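Local coordinates for protein STU0660 (Streptococcus thermophilus, PDB 3ZTH) that probably binds DNA as a large Csn2-type protein in CRISPR-mediated bacterial immunity, and carries bound magnesium ions, at residues 11-16 and 28-33; 95-100 and 189-194; 275-280 and 322-327. All blocks are in the same frame, centred on the assembly; numbering follows the deposited sequence.

Contact 1 of 3, residues 11-16 and 28-33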
ATOM      1  N   GLU A  11       9.097  22.743  36.697  1.00 42.37           N
ATOM      2  CA  GLU A  11       8.570  21.722  37.587  1.00 42.23           C
ATOM      3  C   GLU A  11       7.351  21.093  36.935  1.00 38.61           C
ATOM      4  O   GLU A  11       6.805  21.625  35.977  1.00 37.21           O
ATOM      5  CB  GLU A  11       8.169  22.342  38.926  1.00 46.59           C
ATOM      6  CG  GLU A  11       7.280  23.570  38.779  1.00 51.71           C
ATOM      7  CD  GLU A  11       6.853  24.149  40.109  1.00 56.29           C
ATOM      8  OE1 GLU A  11       7.134  23.529  41.160  1.00 58.56           O
ATOM      9  OE2 GLU A  11       6.230  25.229  40.103  1.00 59.66           O
ATOM     10  N   ARG A  12       6.920  19.960  37.461  1.00 35.40           N
ATOM     11  CA  ARG A  12       5.768  19.287  36.899  1.00 33.90           C
ATOM     12  C   ARG A  12       4.497  20.075  37.165  1.00 33.63           C
ATOM     13  O   ARG A  12       4.391  20.794  38.162  1.00 32.13           O
ATOM     14  CB  ARG A  12       5.660  17.869  37.472  1.00 32.11           C
ATOM     15  CG  ARG A  12       6.650  16.911  36.829  1.00 29.99           C
ATOM     16  CD  ARG A  12       6.855  15.636  37.622  1.00 30.16           C
ATOM     17  NE  ARG A  12       7.795  14.746  36.942  1.00 30.32           N
ATOM     18  CZ  ARG A  12       7.476  13.972  35.909  1.00 31.99           C
ATOM     19  NH1 ARG A  12       6.233  13.973  35.444  1.00 28.56           N
ATOM     20  NH2 ARG A  12       8.400  13.212  35.328  1.00 31.13           N
ATOM     21  N   ILE A  13       3.548  19.965  36.241  1.00 32.07           N
ATOM     22  CA  ILE A  13       2.267  20.640  36.386  1.00 31.09           C
ATOM     23  C   ILE A  13       1.453  19.745  37.306  1.00 32.34           C
ATOM     24  O   ILE A  13       1.221  18.575  36.991  1.00 31.01           O
ATOM     25  CB  ILE A  13       1.545  20.772  35.027  1.00 29.58           C
ATOM     26  CG1 ILE A  13       2.401  21.599  34.070  1.00 28.35           C
ATOM     27  CG2 ILE A  13       0.199  21.444  35.209  1.00 27.61           C
ATOM     28  CD1 ILE A  13       2.654  20.920  32.749  1.00 29.55           C
ATOM     29  N   GLU A  14       1.046  20.290  38.452  1.00 34.02           N
ATOM     30  CA  GLU A  14       0.256  19.542  39.429  1.00 34.62           C
ATOM     31  C   GLU A  14      -1.232  19.629  39.123  1.00 32.94           C
ATOM     32  O   GLU A  14      -1.765  20.705  38.880  1.00 32.66           O
ATOM     33  CB  GLU A  14       0.507  20.068  40.849  1.00 36.60           C
ATOM     34  CG  GLU A  14      -0.070  19.181  41.946  1.00 40.90           C
ATOM     35  CD  GLU A  14       0.303  19.656  43.333  1.00 45.24           C
ATOM     36  OE1 GLU A  14       1.422  20.193  43.481  1.00 48.68           O
ATOM     37  OE2 GLU A  14      -0.508  19.486  44.275  1.00 46.54           O
ATOM     38  N   LEU A  15      -1.894  18.484  39.145  1.00 31.95           N
ATOM     39  CA  LEU A  15      -3.317  18.401  38.867  1.00 31.02           C
ATOM     40  C   LEU A  15      -4.018  17.538  39.921  1.00 30.49           C
ATOM     41  O   LEU A  15      -3.673  16.370  40.122  1.00 31.36           O
ATOM     42  CB  LEU A  15      -3.520  17.778  37.489  1.00 30.73           C
ATOM     43  CG  LEU A  15      -3.872  18.596  36.242  1.00 32.64           C
ATOM     44  CD1 LEU A  15      -3.315  20.002  36.297  1.00 31.70           C
ATOM     45  CD2 LEU A  15      -3.336  17.833  35.034  1.00 31.89           C
ATOM     46  N   ASN A  16      -4.996  18.107  40.601  1.00 27.37           N
ATOM     47  CA  ASN A  16      -5.721  17.339  41.590  1.00 28.62           C
ATOM     48  C   ASN A  16      -6.905  16.733  40.818  1.00 29.83           C
ATOM     49  O   ASN A  16      -7.832  17.439  40.427  1.00 29.19           O
ATOM     50  CB  ASN A  16      -6.172  18.272  42.707  1.00 29.27           C
ATOM     51  CG  ASN A  16      -6.443  17.547  44.005  1.00 28.83           C
ATOM     52  OD1 ASN A  16      -5.859  16.504  44.286  1.00 31.58           O
ATOM     53  ND2 ASN A  16      -7.316  18.118  44.821  1.00 30.68           N
ATOM     54  N   ASN A  28      -3.759  29.963  28.896  1.00 31.13           N
ATOM     55  CA  ASN A  28      -4.245  29.075  27.847  1.00 31.15           C
ATOM     56  C   ASN A  28      -3.197  28.153  27.229  1.00 31.15           C
ATOM     57  O   ASN A  28      -3.472  26.981  26.977  1.00 31.40           O
ATOM     58  CB  ASN A  28      -4.951  29.896  26.769  1.00 31.08           C
ATOM     59  CG  ASN A  28      -6.252  30.494  27.269  1.00 36.14           C
ATOM     60  OD1 ASN A  28      -6.684  30.201  28.389  1.00 38.00           O
ATOM     61  ND2 ASN A  28      -6.890  31.328  26.449  1.00 36.81           N
ATOM     62  N   GLU A  29      -1.999  28.669  27.002  1.00 30.91           N
ATOM     63  CA  GLU A  29      -0.940  27.863  26.419  1.00 30.58           C
ATOM     64  C   GLU A  29      -0.620  26.683  27.329  1.00 28.77           C
ATOM     65  O   GLU A  29      -0.503  25.546  26.878  1.00 26.49           O
ATOM     66  CB  GLU A  29       0.305  28.719  26.201  1.00 33.24           C
ATOM     67  CG  GLU A  29       0.009  30.009  25.442  1.00 43.67           C
ATOM     68  CD  GLU A  29      -0.302  31.201  26.356  1.00 49.68           C
ATOM     69  OE1 GLU A  29      -1.166  31.093  27.263  1.00 49.64           O
ATOM     70  OE2 GLU A  29       0.331  32.262  26.152  1.00 53.69           O
ATOM     71  N   LEU A  30      -0.491  26.952  28.620  1.00 27.37           N
ATOM     72  CA  LEU A  30      -0.178  25.889  29.553  1.00 27.91           C
ATOM     73  C   LEU A  30      -1.316  24.869  29.578  1.00 26.44           C
ATOM     74  O   LEU A  30      -1.066  23.665  29.612  1.00 25.62           O
ATOM     75  CB  LEU A  30       0.073  26.464  30.954  1.00 27.51           C
ATOM     76  CG  LEU A  30       0.326  25.431  32.058  1.00 28.72           C
ATOM     77  CD1 LEU A  30       1.623  24.688  31.806  1.00 26.95           C
ATOM     78  CD2 LEU A  30       0.367  26.137  33.401  1.00 28.59           C
ATOM     79  N   LYS A  31      -2.559  25.349  29.560  1.00 24.86           N
ATOM     80  CA  LYS A  31      -3.714  24.450  29.564  1.00 24.41           C
ATOM     81  C   LYS A  31      -3.627  23.563  28.340  1.00 24.89           C
ATOM     82  O   LYS A  31      -3.827  22.349  28.414  1.00 25.77           O
ATOM     83  CB  LYS A  31      -5.045  25.232  29.534  1.00 19.75           C
ATOM     84  CG  LYS A  31      -5.338  25.997  30.828  1.00 17.51           C
ATOM     85  CD  LYS A  31      -6.786  26.489  30.942  1.00 16.43           C
ATOM     86  CE  LYS A  31      -7.077  27.637  30.001  1.00 16.59           C
ATOM     87  NZ  LYS A  31      -8.445  28.163  30.231  1.00 15.90           N
ATOM     88  N   TYR A  32      -3.292  24.175  27.213  1.00 24.97           N
ATOM     89  CA  TYR A  32      -3.198  23.433  25.971  1.00 25.96           C
ATOM     90  C   TYR A  32      -2.103  22.385  26.020  1.00 25.74           C
ATOM     91  O   TYR A  32      -2.294  21.258  25.567  1.00 28.18           O
ATOM     92  CB  TYR A  32      -2.962  24.380  24.794  1.00 24.87           C
ATOM     93  CG  TYR A  32      -3.134  23.692  23.460  1.00 27.90           C
ATOM     94  CD1 TYR A  32      -4.390  23.601  22.866  1.00 28.68           C
ATOM     95  CD2 TYR A  32      -2.053  23.106  22.807  1.00 28.70           C
ATOM     96  CE1 TYR A  32      -4.569  22.947  21.657  1.00 30.40           C
ATOM     97  CE2 TYR A  32      -2.218  22.445  21.594  1.00 31.61           C
ATOM     98  CZ  TYR A  32      -3.484  22.369  21.023  1.00 32.67           C
ATOM     99  OH  TYR A  32      -3.670  21.733  19.812  1.00 34.52           O
ATOM    100  N   TYR A  33      -0.954  22.768  26.562  1.00 24.90           N
ATOM    101  CA  TYR A  33       0.171  21.862  26.680  1.00 22.71           C
ATOM    102  C   TYR A  33      -0.219  20.682  27.566  1.00 21.63           C
ATOM    103  O   TYR A  33       0.092  19.538  27.260  1.00 21.97           O
ATOM    104  CB  TYR A  33       1.371  22.578  27.297  1.00 21.26           C
ATOM    105  CG  TYR A  33       2.473  21.623  27.660  1.00 21.53           C
ATOM    106  CD1 TYR A  33       3.347  21.141  26.690  1.00 23.70           C
ATOM    107  CD2 TYR A  33       2.606  21.146  28.964  1.00 22.26           C
ATOM    108  CE1 TYR A  33       4.335  20.194  27.008  1.00 25.14           C
ATOM    109  CE2 TYR A  33       3.585  20.201  29.295  1.00 24.22           C
ATOM    110  CZ  TYR A  33       4.445  19.732  28.308  1.00 24.56           C
ATOM    111  OH  TYR A  33       5.415  18.812  28.623  1.00 27.18           O
TER
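Strand 13-16, an outer strand of the small antiparallel sheet it forms with strands 2-5 and 62-63, lies against the first turns of helix 28-43 through Ile13, Leu30 and Tyr33. The branched side chain of Ile13 does the reaching: its CA-CB bond points toward the helix, and with CG1 set beside the backbone N (chi1 -61°) the long arm extends to Leu30 and Tyr33. CG1 lies 3.9 Å from CD1 of Leu30, the two side chains sliding past each other in opposite directions. Further out, Ile13 CD1 sits 3.6 Å from Tyr33 CE2, at the edge of the ring and near its plane, so Ile13 meets the rim of the ring, not its face. Tyr33 is placed for this by CG lying anti to its backbone N (chi1 170°), which swings the ring to where its CE2 edge meets Ile13.

Strand 20-24, the short loop after it and helix 28-43 follow one another in an order consistent with the strand, loop and helix of P-loop NTPases, the clan to which the family is assigned; the connecting loop supplies Gln26, a magnesium ligand, and Asn27, whose OD1 accepts a hydrogen bond from Leu30 N. Leucine and isoleucine suit a junction where the two segments meet without a hydrogen bond between them. Tyrosine serves two ends: its ring edge joins the apolar group, while its OH hydrogen-bonds Gln6 O.

Ile13 itself is tied into the sheet by backbone hydrogen bonds to Val5, and its side chain also touches His7 and Thr34. The ring of Tyr33 meets His7 edge-to-face and reaches Trp174 of the second subunit, so this end of the helix also faces a subunit boundary.

Contact 2 of 3, residues 95-100 and 189-194; sequences GTLAQG and DHLLSQ
Leu97 and Leu191 bring together the first turn of helix 97-106 and the last turn of helix 177-192 in a helix-helix contact.

The apolar part is a meeting of two methyls. Leu97 CD1 lies 3.3 Å from Leu191 CD2, a tight approach for two carbons, with the side chains running obliquely. The CA-CB bond of Leu191 points toward helix 97-106, with CG anti to the backbone N (chi1 179°), whereas Leu97 starts out aslant and closes the gap with its end. Leucine suits both places, since its forked tip can serve two neighbours: Leu97 also packs on Phe184, Met187 and Leu188 of helix 177-192, and Leu191 on Tyr199 of strand 199-204.

A second kind of contact sets a methyl against the main chain. Leu191 CD1 comes to 3.6 Å from Gly100 O and equally near its carbonyl carbon. Glycine has no side chain there, and its peptide group forms the surface that the leucine covers. Gly100 and Leu191 also have the closest CA atoms of the two segments, 7.2 Å apart.

No hydrogen bond crosses between the segments; the polar groups are used within each or on other parts of the chain. Thr96 is the N-cap residue of helix 97-106: its OG1 accepts from Gln99 N at 3.2 Å with an N-H...O angle of 156°, and the same hydroxyl is hydrogen-bonded to Glu91 O. Threonine suits an N-cap because its hydroxyl can accept from an amide of the first turn; Gln99 N is also weakly bonded to Thr96 O. On the other helix, Asp189 forms a salt bridge with Lys228. Beyond its last turn Gln194 N bonds Leu191 O, and Ser193 OG donates to His190 O at 2.6 Å, lying above the carbonyl plane, 43° out of it.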
ATOM      1  N   GLY A  95     -11.223   0.240  18.755  1.00 49.45           N
ATOM      2  CA  GLY A  95     -11.126   1.059  19.952  1.00 48.26           C
ATOM      3  C   GLY A  95     -12.176   2.105  20.281  1.00 47.48           C
ATOM      4  O   GLY A  95     -12.071   2.753  21.324  1.00 47.64           O
ATOM      5  N   THR A  96     -13.179   2.298  19.428  1.00 45.73           N
ATOM      6  CA  THR A  96     -14.191   3.298  19.743  1.00 43.06           C
ATOM      7  C   THR A  96     -15.174   2.732  20.742  1.00 42.68           C
ATOM      8  O   THR A  96     -15.280   1.518  20.923  1.00 41.47           O
ATOM      9  CB  THR A  96     -15.003   3.739  18.521  1.00 42.77           C
ATOM     10  OG1 THR A  96     -15.816   2.644  18.076  1.00 41.69           O
ATOM     11  CG2 THR A  96     -14.083   4.205  17.407  1.00 39.08           C
ATOM     12  N   LEU A  97     -15.893   3.637  21.388  1.00 41.57           N
ATOM     13  CA  LEU A  97     -16.893   3.274  22.368  1.00 40.07           C
ATOM     14  C   LEU A  97     -17.908   2.330  21.710  1.00 39.96           C
ATOM     15  O   LEU A  97     -18.280   1.306  22.275  1.00 39.77           O
ATOM     16  CB  LEU A  97     -17.571   4.554  22.862  1.00 40.40           C
ATOM     17  CG  LEU A  97     -18.499   4.508  24.073  1.00 39.78           C
ATOM     18  CD1 LEU A  97     -17.725   4.045  25.292  1.00 41.16           C
ATOM     19  CD2 LEU A  97     -19.065   5.885  24.312  1.00 40.20           C
ATOM     20  N   ALA A  98     -18.336   2.677  20.502  1.00 40.49           N
ATOM     21  CA  ALA A  98     -19.303   1.871  19.757  1.00 42.64           C
ATOM     22  C   ALA A  98     -18.854   0.416  19.577  1.00 43.57           C
ATOM     23  O   ALA A  98     -19.653  -0.517  19.696  1.00 42.30           O
ATOM     24  CB  ALA A  98     -19.561   2.511  18.388  1.00 41.12           C
ATOM     25  N   GLN A  99     -17.574   0.221  19.287  1.00 45.04           N
ATOM     26  CA  GLN A  99     -17.060  -1.121  19.099  1.00 46.17           C
ATOM     27  C   GLN A  99     -17.332  -1.946  20.346  1.00 45.79           C
ATOM     28  O   GLN A  99     -17.910  -3.029  20.271  1.00 47.33           O
ATOM     29  CB  GLN A  99     -15.563  -1.086  18.829  1.00 47.60           C
ATOM     30  CG  GLN A  99     -14.986  -2.438  18.451  1.00 51.16           C
ATOM     31  CD  GLN A  99     -13.477  -2.411  18.340  1.00 53.88           C
ATOM     32  OE1 GLN A  99     -12.873  -3.296  17.732  1.00 56.58           O
ATOM     33  NE2 GLN A  99     -12.855  -1.400  18.935  1.00 52.14           N
ATOM     34  N   GLY A 100     -16.924  -1.421  21.495  1.00 44.33           N
ATOM     35  CA  GLY A 100     -17.134  -2.133  22.740  1.00 45.20           C
ATOM     36  C   GLY A 100     -18.599  -2.301  23.104  1.00 46.32           C
ATOM     37  O   GLY A 100     -18.992  -3.303  23.699  1.00 46.49           O
ATOM     38  N   ASP A 189     -23.078   5.092  29.078  1.00 36.74           N
ATOM     39  CA  ASP A 189     -23.783   4.536  30.230  1.00 38.65           C
ATOM     40  C   ASP A 189     -23.949   3.023  30.080  1.00 39.86           C
ATOM     41  O   ASP A 189     -23.500   2.249  30.922  1.00 39.28           O
ATOM     42  CB  ASP A 189     -25.165   5.188  30.371  1.00 40.02           C
ATOM     43  CG  ASP A 189     -25.828   4.891  31.720  1.00 40.26           C
ATOM     44  OD1 ASP A 189     -25.420   3.926  32.398  1.00 40.11           O
ATOM     45  OD2 ASP A 189     -26.768   5.623  32.100  1.00 39.31           O
ATOM     46  N   HIS A 190     -24.592   2.617  28.990  1.00 42.58           N
ATOM     47  CA  HIS A 190     -24.848   1.213  28.708  1.00 44.48           C
ATOM     48  C   HIS A 190     -23.570   0.396  28.664  1.00 45.52           C
ATOM     49  O   HIS A 190     -23.576  -0.774  29.037  1.00 48.07           O
ATOM     50  CB  HIS A 190     -25.616   1.070  27.388  1.00 47.00           C
ATOM     51  CG  HIS A 190     -26.942   1.771  27.383  1.00 52.14           C
ATOM     52  ND1 HIS A 190     -27.750   1.831  26.267  1.00 54.01           N
ATOM     53  CD2 HIS A 190     -27.587   2.468  28.351  1.00 53.88           C
ATOM     54  CE1 HIS A 190     -28.832   2.539  26.546  1.00 54.62           C
ATOM     55  NE2 HIS A 190     -28.757   2.937  27.803  1.00 54.39           N
ATOM     56  N   LEU A 191     -22.473   0.994  28.211  1.00 45.33           N
ATOM     57  CA  LEU A 191     -21.220   0.256  28.176  1.00 44.86           C
ATOM     58  C   LEU A 191     -20.675   0.061  29.593  1.00 45.56           C
ATOM     59  O   LEU A 191     -20.369  -1.056  29.996  1.00 45.41           O
ATOM     60  CB  LEU A 191     -20.171   0.979  27.330  1.00 45.51           C
ATOM     61  CG  LEU A 191     -18.837   0.212  27.303  1.00 46.94           C
ATOM     62  CD1 LEU A 191     -19.010  -1.034  26.451  1.00 48.75           C
ATOM     63  CD2 LEU A 191     -17.719   1.061  26.743  1.00 45.67           C
ATOM     64  N   LEU A 192     -20.563   1.151  30.351  1.00 46.39           N
ATOM     65  CA  LEU A 192     -20.038   1.083  31.711  1.00 46.72           C
ATOM     66  C   LEU A 192     -20.799   0.134  32.616  1.00 47.74           C
ATOM     67  O   LEU A 192     -20.244  -0.370  33.588  1.00 46.82           O
ATOM     68  CB  LEU A 192     -20.021   2.473  32.356  1.00 45.70           C
ATOM     69  CG  LEU A 192     -19.039   3.487  31.769  1.00 47.60           C
ATOM     70  CD1 LEU A 192     -19.153   4.812  32.495  1.00 48.40           C
ATOM     71  CD2 LEU A 192     -17.627   2.947  31.890  1.00 48.49           C
ATOM     72  N   SER A 193     -22.066  -0.113  32.297  1.00 49.95           N
ATOM     73  CA  SER A 193     -22.896  -0.993  33.115  1.00 52.51           C
ATOM     74  C   SER A 193     -22.454  -2.437  32.992  1.00 54.60           C
ATOM     75  O   SER A 193     -22.984  -3.321  33.665  1.00 55.93           O
ATOM     76  CB  SER A 193     -24.369  -0.881  32.705  1.00 52.08           C
ATOM     77  OG  SER A 193     -24.583  -1.400  31.404  1.00 51.56           O
ATOM     78  N   GLN A 194     -21.468  -2.672  32.137  1.00 56.66           N
ATOM     79  CA  GLN A 194     -20.972  -4.018  31.921  1.00 57.87           C
ATOM     80  C   GLN A 194     -19.449  -4.107  31.989  1.00 57.25           C
ATOM     81  O   GLN A 194     -18.845  -4.988  31.374  1.00 57.61           O
ATOM     82  CB  GLN A 194     -21.483  -4.520  30.570  1.00 60.74           C
ATOM     83  CG  GLN A 194     -23.007  -4.523  30.483  1.00 65.70           C
ATOM     84  CD  GLN A 194     -23.518  -4.750  29.075  1.00 69.84           C
ATOM     85  OE1 GLN A 194     -23.263  -3.948  28.167  1.00 70.65           O
ATOM     86  NE2 GLN A 194     -24.247  -5.849  28.879  1.00 71.14           N
TER

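Contact 3 of 3, residues 275-280 and 322-327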
HETATM    1  N   MSE A 275     -14.865  34.951  54.593  1.00 48.81           N
HETATM    2  CA  MSE A 275     -15.735  35.682  55.501  1.00 51.59           C
HETATM    3  C   MSE A 275     -14.900  36.455  56.529  1.00 48.34           C
HETATM    4  O   MSE A 275     -15.197  37.607  56.840  1.00 46.70           O
HETATM    5  CB  MSE A 275     -16.690  34.698  56.183  1.00 60.55           C
HETATM    6  CG  MSE A 275     -17.636  35.301  57.208  1.00 73.77           C
HETATM    7 SE   MSE A 275     -19.073  34.069  57.723  1.00 94.32          SE
HETATM    8  CE  MSE A 275     -18.034  32.756  58.718  1.00 86.38           C
ATOM      9  N   LYS A 276     -13.840  35.830  57.038  1.00 45.43           N
ATOM     10  CA  LYS A 276     -12.980  36.486  58.018  1.00 42.41           C
ATOM     11  C   LYS A 276     -12.346  37.762  57.452  1.00 40.72           C
ATOM     12  O   LYS A 276     -12.155  38.740  58.172  1.00 38.45           O
ATOM     13  CB  LYS A 276     -11.882  35.532  58.499  1.00 42.82           C
ATOM     14  CG  LYS A 276     -10.957  36.173  59.521  1.00 46.02           C
ATOM     15  CD  LYS A 276      -9.872  35.234  60.046  1.00 48.17           C
ATOM     16  CE  LYS A 276      -9.045  35.938  61.141  1.00 50.05           C
ATOM     17  NZ  LYS A 276      -7.964  35.096  61.748  1.00 49.22           N
ATOM     18  N   TYR A 277     -12.032  37.747  56.160  1.00 40.10           N
ATOM     19  CA  TYR A 277     -11.422  38.892  55.488  1.00 40.68           C
ATOM     20  C   TYR A 277     -12.410  39.880  54.874  1.00 40.31           C
ATOM     21  O   TYR A 277     -12.026  40.986  54.502  1.00 39.95           O
ATOM     22  CB  TYR A 277     -10.491  38.412  54.382  1.00 42.84           C
ATOM     23  CG  TYR A 277      -9.133  37.964  54.852  1.00 46.46           C
ATOM     24  CD1 TYR A 277      -8.917  36.647  55.252  1.00 48.64           C
ATOM     25  CD2 TYR A 277      -8.054  38.851  54.876  1.00 49.22           C
ATOM     26  CE1 TYR A 277      -7.661  36.219  55.659  1.00 50.82           C
ATOM     27  CE2 TYR A 277      -6.791  38.432  55.280  1.00 50.13           C
ATOM     28  CZ  TYR A 277      -6.605  37.114  55.665  1.00 51.63           C
ATOM     29  OH  TYR A 277      -5.357  36.677  56.028  1.00 56.38           O
ATOM     30  N   TYR A 278     -13.674  39.493  54.756  1.00 40.39           N
ATOM     31  CA  TYR A 278     -14.661  40.386  54.159  1.00 39.45           C
ATOM     32  C   TYR A 278     -14.695  41.748  54.863  1.00 40.14           C
ATOM     33  O   TYR A 278     -14.823  41.828  56.089  1.00 38.71           O
ATOM     34  CB  TYR A 278     -16.046  39.750  54.200  1.00 36.60           C
ATOM     35  CG  TYR A 278     -16.917  40.185  53.055  1.00 35.22           C
ATOM     36  CD1 TYR A 278     -16.679  39.718  51.766  1.00 36.02           C
ATOM     37  CD2 TYR A 278     -17.976  41.066  53.252  1.00 35.48           C
ATOM     38  CE1 TYR A 278     -17.470  40.111  50.695  1.00 35.18           C
ATOM     39  CE2 TYR A 278     -18.777  41.471  52.185  1.00 34.54           C
ATOM     40  CZ  TYR A 278     -18.519  40.989  50.913  1.00 35.60           C
ATOM     41  OH  TYR A 278     -19.299  41.386  49.853  1.00 36.46           O
ATOM     42  N   PRO A 279     -14.601  42.839  54.085  1.00 40.14           N
ATOM     43  CA  PRO A 279     -14.610  44.215  54.596  1.00 41.10           C
ATOM     44  C   PRO A 279     -15.958  44.718  55.107  1.00 43.00           C
ATOM     45  O   PRO A 279     -16.113  45.906  55.407  1.00 44.19           O
ATOM     46  CB  PRO A 279     -14.124  45.019  53.399  1.00 40.45           C
ATOM     47  CG  PRO A 279     -14.759  44.287  52.259  1.00 41.06           C
ATOM     48  CD  PRO A 279     -14.502  42.829  52.615  1.00 39.44           C
ATOM     49  N   SER A 280     -16.931  43.826  55.219  1.00 42.74           N
ATOM     50  CA  SER A 280     -18.248  44.231  55.680  1.00 42.64           C
ATOM     51  C   SER A 280     -18.896  43.151  56.527  1.00 43.40           C
ATOM     52  O   SER A 280     -18.501  41.986  56.472  1.00 43.96           O
ATOM     53  CB  SER A 280     -19.127  44.555  54.464  1.00 43.09           C
ATOM     54  OG  SER A 280     -20.506  44.480  54.768  1.00 44.73           O
ATOM     55  N   ASN A 322      -7.349  35.646  46.020  1.00 29.69           N
ATOM     56  CA  ASN A 322      -5.959  35.726  45.593  1.00 32.09           C
ATOM     57  C   ASN A 322      -5.045  35.772  46.808  1.00 33.38           C
ATOM     58  O   ASN A 322      -4.049  35.059  46.876  1.00 34.68           O
ATOM     59  CB  ASN A 322      -5.733  36.956  44.726  1.00 30.73           C
ATOM     60  CG  ASN A 322      -5.670  36.616  43.263  1.00 32.03           C
ATOM     61  OD1 ASN A 322      -5.725  37.499  42.406  1.00 31.77           O
ATOM     62  ND2 ASN A 322      -5.547  35.324  42.962  1.00 29.28           N
ATOM     63  N   GLN A 323      -5.400  36.608  47.775  1.00 35.47           N
ATOM     64  CA  GLN A 323      -4.612  36.730  48.990  1.00 37.50           C
ATOM     65  C   GLN A 323      -4.445  35.379  49.695  1.00 37.30           C
ATOM     66  O   GLN A 323      -3.367  35.080  50.210  1.00 37.88           O
ATOM     67  CB  GLN A 323      -5.261  37.745  49.936  1.00 39.81           C
ATOM     68  CG  GLN A 323      -4.433  38.014  51.170  1.00 45.09           C
ATOM     69  CD  GLN A 323      -4.917  39.202  51.976  1.00 48.83           C
ATOM     70  OE1 GLN A 323      -4.355  39.511  53.031  1.00 51.49           O
ATOM     71  NE2 GLN A 323      -5.956  39.880  51.488  1.00 49.58           N
ATOM     72  N   LEU A 324      -5.501  34.563  49.709  1.00 37.64           N
ATOM     73  CA  LEU A 324      -5.446  33.248  50.349  1.00 36.01           C
ATOM     74  C   LEU A 324      -4.437  32.335  49.675  1.00 36.11           C
ATOM     75  O   LEU A 324      -4.012  31.332  50.247  1.00 36.53           O
ATOM     76  CB  LEU A 324      -6.815  32.568  50.328  1.00 35.72           C
ATOM     77  CG  LEU A 324      -7.929  33.233  51.133  1.00 39.90           C
ATOM     78  CD1 LEU A 324      -9.073  32.251  51.238  1.00 43.01           C
ATOM     79  CD2 LEU A 324      -7.453  33.620  52.534  1.00 41.49           C
ATOM     80  N   PHE A 325      -4.073  32.674  48.446  1.00 35.27           N
ATOM     81  CA  PHE A 325      -3.097  31.896  47.703  1.00 35.68           C
ATOM     82  C   PHE A 325      -1.789  32.674  47.673  1.00 34.96           C
ATOM     83  O   PHE A 325      -0.843  32.307  46.989  1.00 34.73           O
ATOM     84  CB  PHE A 325      -3.599  31.633  46.282  1.00 35.89           C
ATOM     85  CG  PHE A 325      -4.673  30.584  46.208  1.00 36.99           C
ATOM     86  CD1 PHE A 325      -4.366  29.245  46.415  1.00 37.55           C
ATOM     87  CD2 PHE A 325      -5.991  30.931  45.946  1.00 36.71           C
ATOM     88  CE1 PHE A 325      -5.357  28.270  46.361  1.00 37.62           C
ATOM     89  CE2 PHE A 325      -6.984  29.965  45.891  1.00 37.18           C
ATOM     90  CZ  PHE A 325      -6.669  28.631  46.098  1.00 37.69           C
ATOM     91  N   HIS A 326      -1.749  33.753  48.436  1.00 35.81           N
ATOM     92  CA  HIS A 326      -0.566  34.581  48.505  1.00 39.01           C
ATOM     93  C   HIS A 326      -0.211  35.163  47.143  1.00 40.58           C
ATOM     94  O   HIS A 326       0.959  35.416  46.855  1.00 41.88           O
ATOM     95  CB  HIS A 326       0.608  33.769  49.052  1.00 40.15           C
ATOM     96  CG  HIS A 326       0.375  33.237  50.429  1.00 43.20           C
ATOM     97  ND1 HIS A 326       0.103  34.055  51.505  1.00 43.96           N
ATOM     98  CD2 HIS A 326       0.355  31.969  50.906  1.00 44.88           C
ATOM     99  CE1 HIS A 326      -0.076  33.315  52.585  1.00 45.57           C
ATOM    100  NE2 HIS A 326       0.072  32.046  52.249  1.00 45.88           N
ATOM    101  N   PHE A 327      -1.215  35.362  46.295  1.00 39.82           N
ATOM    102  CA  PHE A 327      -0.967  35.957  44.992  1.00 36.63           C
ATOM    103  C   PHE A 327      -1.265  37.441  45.170  1.00 35.77           C
ATOM    104  O   PHE A 327      -2.305  37.809  45.727  1.00 37.07           O
ATOM    105  CB  PHE A 327      -1.880  35.357  43.930  1.00 34.42           C
ATOM    106  CG  PHE A 327      -1.423  35.629  42.527  1.00 33.69           C
ATOM    107  CD1 PHE A 327      -0.333  34.951  41.996  1.00 32.12           C
ATOM    108  CD2 PHE A 327      -2.059  36.586  41.743  1.00 32.77           C
ATOM    109  CE1 PHE A 327       0.112  35.224  40.709  1.00 31.28           C
ATOM    110  CE2 PHE A 327      -1.616  36.862  40.454  1.00 29.62           C
ATOM    111  CZ  PHE A 327      -0.535  36.183  39.938  1.00 29.16           C
TER
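Tyr277, on the last turn of helix 267-277, reaches across to Gln323 and Leu324 at the end of helix 312-324. Its CA-CB bond points toward that helix, and chi1 of -80° sets CG beside the backbone N, which carries the ring over both partners, each approaching it obliquely from the same side. Along the CD2-CE2 side, CD2 lies 4.1 Å from Gln323 NE2, and CE2, further out, comes to 3.5 Å from Gln323 OE1. The extended glutamine crosses the tyrosine at about a right angle, with ring and amide planes 62° apart, so the groups are not stacked. Along the CE1 side, CE1 meets Leu324 CD2 at 4.1 Å, the two side chains sliding past each other.

Both helices stop here. His326, with positive phi, is the C-prime residue of a Schellman motif in which Phe327 N bonds Asn322 O and His326 N bonds Gln323 O.

Tyrosine and glutamine, each with apolar length and a polar end, fit this surface position, while leucine supplies the oily side. With no hydrogen bond joining the segments, the contact rests on van der Waals packing, perhaps with a weak attraction between the amide oxygen and the slightly positive ring hydrogens.

Along the chain the three contacts follow one another in series, and none touches another. Contact 1 is the one near a metal site, though not part of it: the side chain of Leu30 is about 12 Å from a bound magnesium ion and about 9 Å from that of Gln26, which with Asp240 binds magnesium. Contacts 2 and 3 lie away from the magnesium sites, on opposite sides of the chain's centre, with centres 46 Å apart. Contact 1 is nearer to contact 3 (nearest atoms about 10 Å) than to contact 2 (about 19 Å). Contacts 1 and 3 both adjoin the second subunit, whereas His190 in the 189-194 segment packs on Leu135 of the third subunit.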